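Galactose mutarotase-like protein (Clostridium acetobutylicum, PDB 3OS7) probably binds carbohydrate and may interconvert the anomers of an aldose sugar. Local coordinates at residues K93-P98 / E177-V182; T227-E232 / N236-A241. One frame throughout, in Å; residues are numbered along the deposited sequence.

Overall arrangement
Interactions 1 and 2 lie at separate places on one chain of the galactose mutarotase family, a fold built mainly of antiparallel beta strands. Their centres are about 35 Å apart, and their nearest atoms about 20 Å, so the two do not touch. Interaction 1 joins the strand 93-96 to the start of the long strand 178-189. Interaction 2 lies within the loop between strands 222-224 and 246-256. The centres lie about 20 Å and 21 Å from the centre of the chain. A tetraethylene glycol, probably from the crystallisation liquor, sits about 4 Å from the side chain of Pro179 in interaction 1.

Interaction 1. Residues K93-P98 / E177-V182; sequences KTYKFP and EMPLSV
Tyr95 and Pro179 meet side chain to side chain between two beta strands of the mutarotase fold. Tyr95 belongs to strand 93-96, at the border of a small three-stranded antiparallel sheet. Pro179 lies near the start of the long strand 178-189. The strands are not paired here: the nearest CA atoms, those of Tyr95 and Pro179, are 9.8 Å apart. Side chains and a water span the distance.

The two side chains point at each other from opposite directions. The tyrosine reaches across with its phenol end, and the proline answers with CG and CD. CG of Pro179 lies 3.7 Å from CZ of Tyr95 and approaches the ring obliquely. CD of Pro179 is 3.5 Å from the tyrosine OH. The contact is therefore made by the far end of the ring. In Tyr95, CG stands anti to the carbonyl carbon (chi1 -69°), which sends the ring across to the proline. Phe88 of strand 82-90 stacks on the Tyr95 ring and also touches Pro179, so the aromatic ring and the proline share a neighbour.

Polar links run past the proline. The hydroxyl of Tyr95 is hydrogen-bonded to NE2 of His149 and to a water. That double grip probably limits the swing of the phenol. The side chain of Glu177 turns to another partner: its OE2 bonds to OG1 of Thr323. The backbone of Glu177 is what faces the tyrosine, but its O is 4.0 Å from the OH. The water spans this separation. It lies 2.7 Å from OH of Tyr95 and donates a hydrogen bond to O of Glu177 at 2.9 Å.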
# COMPACT_ATOMS: atom_id res chain seq x y z
N LYS A 93 7.67 8.53 26.91
CA LYS A 93 7.46 9.60 25.92
C LYS A 93 6.05 9.58 25.36
O LYS A 93 5.54 8.51 25.04
CB LYS A 93 8.44 9.45 24.76
CG LYS A 93 9.88 9.50 25.16
N THR A 94 5.42 10.75 25.26
CA THR A 94 4.09 10.89 24.68
C THR A 94 4.19 11.54 23.31
O THR A 94 4.83 12.58 23.15
CB THR A 94 3.16 11.77 25.56
OG1 THR A 94 3.08 11.23 26.88
CG2 THR A 94 1.74 11.85 24.98
N TYR A 95 3.57 10.90 22.33
CA TYR A 95 3.43 11.43 20.99
C TYR A 95 2.00 11.93 20.86
O TYR A 95 1.05 11.22 21.23
CB TYR A 95 3.69 10.31 19.99
CG TYR A 95 5.13 9.86 19.96
CD1 TYR A 95 5.59 8.89 20.84
CD2 TYR A 95 6.02 10.42 19.07
CE1 TYR A 95 6.91 8.49 20.83
CE2 TYR A 95 7.33 10.03 19.05
CZ TYR A 95 7.77 9.06 19.92
OH TYR A 95 9.09 8.67 19.90
N LYS A 96 1.83 13.14 20.37
CA LYS A 96 0.51 13.71 20.18
C LYS A 96 0.47 14.44 18.83
O LYS A 96 1.23 15.38 18.60
CB LYS A 96 0.17 14.63 21.35
CG LYS A 96 -1.29 15.07 21.38
CD LYS A 96 -1.50 16.12 22.47
CE LYS A 96 -2.95 16.24 22.88
NZ LYS A 96 -3.81 16.42 21.69
N PHE A 97 -0.39 13.96 17.94
CA PHE A 97 -0.49 14.49 16.58
C PHE A 97 -1.79 15.23 16.39
O PHE A 97 -2.80 14.88 16.99
CB PHE A 97 -0.44 13.36 15.56
CG PHE A 97 0.68 12.38 15.77
CD1 PHE A 97 1.93 12.80 16.24
CD2 PHE A 97 0.51 11.05 15.43
CE1 PHE A 97 2.95 11.89 16.41
CE2 PHE A 97 1.55 10.13 15.61
CZ PHE A 97 2.78 10.56 16.09
N PRO A 98 -1.81 16.25 15.52
CA PRO A 98 -3.08 16.93 15.27
C PRO A 98 -4.09 15.98 14.63
O PRO A 98 -3.69 15.17 13.82
CB PRO A 98 -2.69 18.04 14.29
CG PRO A 98 -1.26 18.29 14.55
CD PRO A 98 -0.67 16.96 14.91
N GLU A 177 14.94 5.82 20.01
CA GLU A 177 14.10 4.75 19.50
C GLU A 177 12.88 5.34 18.77
O GLU A 177 12.18 6.15 19.33
CB GLU A 177 13.63 3.92 20.69
CG GLU A 177 13.23 2.54 20.36
CD GLU A 177 12.62 1.80 21.54
OE1 GLU A 177 12.44 2.39 22.64
OE2 GLU A 177 12.30 0.62 21.35
N MSE A 178 12.63 4.90 17.53
CA MSE A 178 11.59 5.45 16.68
C MSE A 178 10.43 4.46 16.51
O MSE A 178 10.63 3.34 16.05
CB MSE A 178 12.15 5.78 15.30
CG MSE A 178 11.20 6.59 14.44
SE MSE A 178 11.79 6.78 12.63
CE MSE A 178 11.00 5.24 11.81
N PRO A 179 9.21 4.87 16.85
CA PRO A 179 8.04 4.02 16.57
C PRO A 179 7.91 3.73 15.09
O PRO A 179 8.17 4.61 14.26
CB PRO A 179 6.86 4.91 16.99
CG PRO A 179 7.47 5.90 17.96
CD PRO A 179 8.85 6.13 17.51
N LEU A 180 7.45 2.53 14.74
CA LEU A 180 7.39 2.15 13.34
C LEU A 180 6.14 1.31 13.06
O LEU A 180 5.92 0.26 13.68
CB LEU A 180 8.61 1.29 12.98
CG LEU A 180 8.67 0.77 11.55
CD1 LEU A 180 9.03 1.87 10.58
CD2 LEU A 180 9.69 -0.34 11.51
N SER A 181 5.37 1.77 12.09
CA SER A 181 4.28 1.00 11.50
C SER A 181 4.12 1.56 10.09
O SER A 181 4.08 2.77 9.91
CB SER A 181 3.04 1.16 12.33
OG SER A 181 1.95 0.46 11.78
N VAL A 182 4.10 0.68 9.12
CA VAL A 182 4.12 1.05 7.71
C VAL A 182 3.03 0.25 7.00
O VAL A 182 2.76 -0.90 7.34
CB VAL A 182 5.48 0.68 7.06
CG1 VAL A 182 5.50 1.05 5.54
CG2 VAL A 182 6.62 1.34 7.78
O HOH W 1 10.94 7.61 21.57

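Interaction 2. Residues T227-E232 / N236-A241; sequences TGEQKE and NGVAVA
The backbone O of Glu232 accepts a hydrogen bond from N of Gly237 at 2.7 Å. The bond is short but bent, with an N-H...O angle of 137°. The donor is tilted 30° from the carbonyl plane. This bond ties a turn with helical backbone angles at 229-232 to the chain that follows a three-residue link. Gly237 has a positive phi, and its backbone angles are ones that suit glycine.

Val238 packs against the turn with both methyls. CG2 sits 3.5 Å from the backbone O of Glu229 and also meets CB of Glu232. CG1 approaches the carboxylate carbon of Glu229, 4.0 Å from CD. The side chains of Glu229 and Val238 cross at about a right angle. The valine has CG1 anti to its own N (chi1 168°), which turns CG1 to the carboxylate and CG2 to the turn.

A water joins the polar ends. It donates to OE1 of Glu232 at 2.7 Å and accepts from N of Ala239 at 2.8 Å. Its bond to OE2 of Glu229 is weak. The stronger partner of that oxygen is NE2 of His243. Through the water, Glu232, and weakly Glu229, are linked to N of Ala239, the centre of an inverse gamma turn. At the start of the turn at 229-232, N of Thr227 donates to OE1 of Gln230 from above the plane of the side-chain carbonyl.

The whole contact lies in the loop between strands 222-224 and 246-256. Strand 201-213 lies beside it: Val238 bonds through its backbone to Val203, Gln230 touches Phe210, and Glu232 and Ala239 touch Arg202.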
# COMPACT_ATOMS: atom_id res chain seq x y z
N THR A 227 -15.70 -16.04 9.11
CA THR A 227 -17.05 -16.54 9.09
C THR A 227 -17.77 -16.00 7.88
O THR A 227 -17.38 -14.99 7.32
CB THR A 227 -17.83 -16.15 10.34
OG1 THR A 227 -17.77 -14.73 10.50
CG2 THR A 227 -17.26 -16.84 11.58
N GLY A 228 -18.81 -16.72 7.47
CA GLY A 228 -19.63 -16.30 6.34
C GLY A 228 -18.83 -16.05 5.08
O GLY A 228 -17.97 -16.86 4.70
N GLU A 229 -19.09 -14.91 4.47
CA GLU A 229 -18.45 -14.54 3.25
C GLU A 229 -16.91 -14.45 3.37
O GLU A 229 -16.20 -14.59 2.38
CB GLU A 229 -19.00 -13.21 2.81
CG GLU A 229 -18.47 -12.74 1.51
CD GLU A 229 -19.02 -11.38 1.14
OE1 GLU A 229 -18.74 -10.40 1.88
OE2 GLU A 229 -19.73 -11.32 0.12
N GLN A 230 -16.42 -14.18 4.58
CA GLN A 230 -14.96 -14.05 4.80
C GLN A 230 -14.24 -15.34 4.40
O GLN A 230 -13.09 -15.31 3.96
CB GLN A 230 -14.66 -13.69 6.27
CG GLN A 230 -15.32 -12.42 6.76
CD GLN A 230 -15.25 -12.22 8.25
OE1 GLN A 230 -14.78 -13.07 9.00
NE2 GLN A 230 -15.75 -11.07 8.70
N LYS A 231 -14.91 -16.48 4.54
CA LYS A 231 -14.31 -17.75 4.20
C LYS A 231 -13.93 -17.84 2.75
O LYS A 231 -12.99 -18.55 2.40
CB LYS A 231 -15.25 -18.90 4.56
CG LYS A 231 -15.48 -18.99 6.06
CD LYS A 231 -16.19 -20.31 6.44
CE LYS A 231 -16.66 -20.28 7.89
NZ LYS A 231 -17.47 -21.48 8.31
N GLU A 232 -14.64 -17.09 1.90
CA GLU A 232 -14.40 -17.13 0.46
C GLU A 232 -13.07 -16.48 0.06
O GLU A 232 -12.53 -16.76 -1.01
CB GLU A 232 -15.52 -16.41 -0.29
CG GLU A 232 -16.96 -17.00 -0.13
CD GLU A 232 -18.06 -16.00 -0.66
OE1 GLU A 232 -17.87 -15.34 -1.73
OE2 GLU A 232 -19.13 -15.87 -0.02
N ASN A 236 -13.05 -19.59 -3.14
CA ASN A 236 -13.29 -19.16 -4.50
C ASN A 236 -13.21 -17.66 -4.74
O ASN A 236 -13.28 -17.21 -5.87
CB ASN A 236 -14.61 -19.72 -5.01
CG ASN A 236 -14.58 -21.24 -5.21
OD1 ASN A 236 -15.39 -21.94 -4.65
ND2 ASN A 236 -13.61 -21.72 -5.99
N GLY A 237 -13.04 -16.88 -3.68
CA GLY A 237 -12.88 -15.44 -3.81
C GLY A 237 -14.17 -14.69 -3.56
O GLY A 237 -15.27 -15.20 -3.82
N VAL A 238 -14.04 -13.47 -3.03
CA VAL A 238 -15.16 -12.60 -2.71
C VAL A 238 -15.48 -11.70 -3.93
O VAL A 238 -14.58 -11.14 -4.54
CB VAL A 238 -14.85 -11.75 -1.47
CG1 VAL A 238 -15.87 -10.64 -1.29
CG2 VAL A 238 -14.79 -12.64 -0.20
N ALA A 239 -16.76 -11.59 -4.28
CA ALA A 239 -17.21 -10.68 -5.36
C ALA A 239 -17.22 -9.29 -4.76
O ALA A 239 -18.19 -8.85 -4.17
CB ALA A 239 -18.62 -11.06 -5.87
N VAL A 240 -16.09 -8.62 -4.88
CA VAL A 240 -15.81 -7.40 -4.13
C VAL A 240 -16.73 -6.25 -4.52
O VAL A 240 -16.93 -5.35 -3.74
CB VAL A 240 -14.32 -7.00 -4.29
CG1 VAL A 240 -13.98 -6.72 -5.75
CG2 VAL A 240 -13.96 -5.81 -3.44
N ALA A 241 -17.30 -6.30 -5.71
CA ALA A 241 -18.15 -5.19 -6.16
C ALA A 241 -19.61 -5.32 -5.72
O ALA A 241 -20.40 -4.44 -6.01
CB ALA A 241 -18.08 -5.07 -7.66
O HOH W 2 -18.67 -12.90 -2.63